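Capsid polyprotein VP90 (Turkey astrovirus 2, PDB 3TS3) forms the icosahedral capsid of the virus, probably by self-assembly, and includes the P2 globular projection domain, the spike described here. Local coordinates at residues Trp76-Asp81 with Phe169-Asp174. Numbering follows the deposited sequence.
Sequences WWNILD and FSTTED
Asn78 and Phe169 face each other as an antiparallel hydrogen-bonded pair: Asn78 N reaches Phe169 O at 2.9 Å, and Phe169 N returns a bond to Asn78 O. Two residues further on, past the non-hydrogen-bonded pair Trp77/Ser170, Thr171 N gives a hydrogen bond to Trp76 O. Phe169 O takes a second donor, Asn78 ND2 at 3.2 Å, which comes from above the carbonyl plane while the oxygen stays close to the plane of the amide. The same ND2 also makes a weak bond to Thr171 OG1, and Asn78 OD1 is hydrogen-bonded to Tyr179 OH. Thr171 OG1 in turn gives its hydrogen to Glu173 O, two residues on.

These strands belong to the large antiparallel sheet of the astrovirus spike domain, where strand 76-81 runs between strands 47-52 and 164-171.

The aromatic contacts fall on both faces of the sheet. On the one carrying Trp76, Asn78 and Phe169, the backbone from Glu173 C to Asp174 CA lies over one face of the Trp76 indole, and Asp174 CB is 3.7 Å from the centroid of the six-membered ring in a CH-pi contact. A chi1 of -175° turns Asp174 CG away from the backbone N and lays the carboxylate over the CH2–CZ3 rim of that ring, almost parallel to it, the planes 4° apart; its OD1 meets Gly176 N and forms a salt bridge with Arg47. Asn78 CB sits over one face of the Phe169 ring, whereas Leu80 CD1 touches the ring edge, 3.7 Å from Phe169 CZ. On the other face of the sheet, Ser170 CB packs on the face of the six-membered ring of Trp77, and Ser170 OG bonds to Arg152.

At the end near Trp76, a water donates to Thr171 O at 2.8 Å and makes weaker bonds to Trp76 N and Thr172 O.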
ATOM      1  N   TRP C  76     -12.264   7.356  17.721  1.00  8.28           N
ATOM      2  CA  TRP C  76     -11.820   5.985  17.486  1.00  8.35           C
ATOM      3  C   TRP C  76     -10.306   5.923  17.271  1.00  7.86           C
ATOM      4  O   TRP C  76      -9.777   6.456  16.316  1.00  8.44           O
ATOM      5  CB  TRP C  76     -12.587   5.377  16.310  1.00  8.43           C
ATOM      6  CG  TRP C  76     -14.074   5.297  16.561  1.00  8.47           C
ATOM      7  CD1 TRP C  76     -15.020   6.209  16.193  1.00 10.31           C
ATOM      8  CD2 TRP C  76     -14.774   4.251  17.244  1.00  9.43           C
ATOM      9  NE1 TRP C  76     -16.260   5.798  16.606  1.00 10.12           N
ATOM     10  CE2 TRP C  76     -16.138   4.592  17.242  1.00 10.34           C
ATOM     11  CE3 TRP C  76     -14.382   3.053  17.850  1.00  9.29           C
ATOM     12  CZ2 TRP C  76     -17.103   3.791  17.828  1.00  9.89           C
ATOM     13  CZ3 TRP C  76     -15.349   2.257  18.427  1.00 10.11           C
ATOM     14  CH2 TRP C  76     -16.691   2.627  18.408  1.00  9.59           C
ATOM     15  N   TRP C  77      -9.639   5.254  18.197  1.00  7.87           N
ATOM     16  CA  TRP C  77      -8.193   5.199  18.250  1.00  7.99           C
ATOM     17  C   TRP C  77      -7.723   3.779  18.016  1.00  8.04           C
ATOM     18  O   TRP C  77      -8.280   2.846  18.548  1.00  8.87           O
ATOM     19  CB  TRP C  77      -7.718   5.766  19.590  1.00  7.97           C
ATOM     20  CG  TRP C  77      -8.142   7.188  19.704  1.00  8.27           C
ATOM     21  CD1 TRP C  77      -9.264   7.667  20.311  1.00  8.04           C
ATOM     22  CD2 TRP C  77      -7.483   8.318  19.127  1.00  7.78           C
ATOM     23  NE1 TRP C  77      -9.328   9.032  20.173  1.00  7.87           N
ATOM     24  CE2 TRP C  77      -8.243   9.455  19.451  1.00  8.06           C
ATOM     25  CE3 TRP C  77      -6.313   8.481  18.388  1.00  7.60           C
ATOM     26  CZ2 TRP C  77      -7.875  10.731  19.042  1.00  7.52           C
ATOM     27  CZ3 TRP C  77      -5.950   9.738  17.994  1.00  8.02           C
ATOM     28  CH2 TRP C  77      -6.722  10.850  18.324  1.00  8.47           C
ATOM     29  N   ASN C  78      -6.722   3.639  17.168  1.00  7.59           N
ATOM     30  CA  ASN C  78      -6.278   2.334  16.738  1.00  7.87           C
ATOM     31  C   ASN C  78      -4.797   2.107  16.959  1.00  7.52           C
ATOM     32  O   ASN C  78      -3.985   2.881  16.514  1.00  8.00           O
ATOM     33  CB  ASN C  78      -6.620   2.180  15.257  1.00  7.73           C
ATOM     34  CG  ASN C  78      -8.083   2.447  14.979  1.00  8.13           C
ATOM     35  OD1 ASN C  78      -8.911   1.577  15.146  1.00  9.66           O
ATOM     36  ND2 ASN C  78      -8.401   3.659  14.566  1.00  8.99           N
ATOM     37  N   ILE C  79      -4.474   1.029  17.661  1.00  7.98           N
ATOM     38  CA  ILE C  79      -3.098   0.632  17.878  1.00  8.26           C
ATOM     39  C   ILE C  79      -2.911  -0.673  17.109  1.00  7.94           C
ATOM     40  O   ILE C  79      -3.333  -1.730  17.561  1.00  8.69           O
ATOM     41  CB  ILE C  79      -2.845   0.395  19.378  1.00  8.47           C
ATOM     42  CG1 ILE C  79      -3.274   1.618  20.187  1.00  9.51           C
ATOM     43  CG2 ILE C  79      -1.390   0.086  19.638  1.00  9.01           C
ATOM     44  CD1 ILE C  79      -3.306   1.397  21.682  1.00 11.93           C
ATOM     45  N   LEU C  80      -2.258  -0.587  15.954  1.00  8.08           N
ATOM     46  CA  LEU C  80      -2.082  -1.749  15.090  1.00  7.93           C
ATOM     47  C   LEU C  80      -0.615  -2.151  14.959  1.00  8.20           C
ATOM     48  O   LEU C  80       0.269  -1.321  15.041  1.00  9.30           O
ATOM     49  CB  LEU C  80      -2.686  -1.492  13.708  1.00  8.38           C
ATOM     50  CG  LEU C  80      -4.177  -1.175  13.657  1.00  8.72           C
ATOM     51  CD1 LEU C  80      -4.633  -1.193  12.207  1.00  8.95           C
ATOM     52  CD2 LEU C  80      -4.964  -2.179  14.471  1.00 10.63           C
ATOM     53  N   ASP C  81      -0.384  -3.440  14.752  1.00  7.64           N
ATOM     54  CA  ASP C  81       0.960  -3.987  14.644  1.00  8.07           C
ATOM     55  C   ASP C  81       1.284  -4.220  13.168  1.00  7.60           C
ATOM     56  O   ASP C  81       0.567  -4.922  12.487  1.00  8.89           O
ATOM     57  CB  ASP C  81       0.993  -5.318  15.407  1.00  8.18           C
ATOM     58  CG  ASP C  81       2.312  -6.051  15.276  1.00  9.79           C
ATOM     59  OD1 ASP C  81       3.330  -5.426  14.979  1.00 11.46           O
ATOM     60  OD2 ASP C  81       2.304  -7.271  15.500  1.00 15.23           O
ATOM     61  N   PHE C 169      -3.169   5.511  14.856  1.00  7.59           N
ATOM     62  CA  PHE C 169      -3.952   6.475  14.109  1.00  8.02           C
ATOM     63  C   PHE C 169      -5.415   6.436  14.522  1.00  7.70           C
ATOM     64  O   PHE C 169      -5.870   5.474  15.111  1.00  8.05           O
ATOM     65  CB  PHE C 169      -3.821   6.178  12.609  1.00  8.07           C
ATOM     66  CG  PHE C 169      -4.344   4.833  12.213  1.00  8.89           C
ATOM     67  CD1 PHE C 169      -5.590   4.711  11.643  1.00  9.31           C
ATOM     68  CD2 PHE C 169      -3.601   3.696  12.426  1.00  9.31           C
ATOM     69  CE1 PHE C 169      -6.073   3.497  11.289  1.00 11.86           C
ATOM     70  CE2 PHE C 169      -4.085   2.474  12.069  1.00 10.67           C
ATOM     71  CZ  PHE C 169      -5.316   2.374  11.490  1.00 11.17           C
ATOM     72  N   SER C 170      -6.154   7.490  14.203  1.00  7.49           N
ATOM     73  CA  SER C 170      -7.579   7.508  14.484  1.00  7.52           C
ATOM     74  C   SER C 170      -8.381   7.263  13.210  1.00  8.10           C
ATOM     75  O   SER C 170      -7.873   7.410  12.114  1.00  8.31           O
ATOM     76  CB  SER C 170      -8.006   8.835  15.112  1.00  7.61           C
ATOM     77  OG  SER C 170      -7.933   9.887  14.171  1.00  7.32           O
ATOM     78  N   THR C 171      -9.637   6.878  13.387  1.00  8.24           N
ATOM     79  CA  THR C 171     -10.579   6.742  12.292  1.00  8.71           C
ATOM     80  C   THR C 171     -11.820   7.556  12.641  1.00  9.24           C
ATOM     81  O   THR C 171     -12.085   7.814  13.805  1.00  9.25           O
ATOM     82  CB  THR C 171     -10.987   5.274  12.008  1.00  8.54           C
ATOM     83  OG1 THR C 171     -11.407   4.636  13.215  1.00  9.32           O
ATOM     84  CG2 THR C 171      -9.829   4.499  11.416  1.00  9.00           C
ATOM     85  N   THR C 172     -12.536   7.998  11.616  1.00  9.74           N
ATOM     86  CA  THR C 172     -13.759   8.774  11.791  1.00 10.54           C
ATOM     87  C   THR C 172     -14.896   7.964  12.407  1.00 10.83           C
ATOM     88  O   THR C 172     -15.785   8.517  13.033  1.00 11.45           O
ATOM     89  CB  THR C 172     -14.219   9.399  10.484  1.00 10.85           C
ATOM     90  OG1 THR C 172     -14.413   8.367   9.518  1.00 12.91           O
ATOM     91  CG2 THR C 172     -13.191  10.380   9.982  1.00 11.54           C
ATOM     92  N   GLU C 173     -14.867   6.651  12.202  1.00 10.85           N
ATOM     93  CA  GLU C 173     -15.924   5.765  12.673  1.00 11.08           C
ATOM     94  C   GLU C 173     -15.342   4.444  13.159  1.00 10.81           C
ATOM     95  O   GLU C 173     -14.159   4.167  12.972  1.00 10.15           O
ATOM     96  CB  GLU C 173     -16.986   5.513  11.587  1.00 11.31           C
ATOM     97  CG  GLU C 173     -17.660   6.772  11.025  1.00 12.94           C
ATOM     98  CD  GLU C 173     -18.485   7.530  12.046  1.00 15.32           C
ATOM     99  OE1 GLU C 173     -18.787   6.984  13.118  1.00 16.15           O
ATOM    100  OE2 GLU C 173     -18.821   8.691  11.768  1.00 16.67           O
ATOM    101  N   ASP C 174     -16.194   3.636  13.777  1.00 10.92           N
ATOM    102  CA  ASP C 174     -15.799   2.353  14.345  1.00 10.77           C
ATOM    103  C   ASP C 174     -15.219   1.491  13.226  1.00 10.50           C
ATOM    104  O   ASP C 174     -15.862   1.293  12.215  1.00 10.96           O
ATOM    105  CB  ASP C 174     -17.079   1.708  14.890  1.00 10.56           C
ATOM    106  CG  ASP C 174     -16.845   0.403  15.625  1.00 11.60           C
ATOM    107  OD1 ASP C 174     -15.710  -0.078  15.670  1.00 11.89           O
ATOM    108  OD2 ASP C 174     -17.827  -0.132  16.173  1.00 12.80           O
TER
HETATM  109  O   HOH W   1     -13.681   9.426  15.422  1.00 13.01           O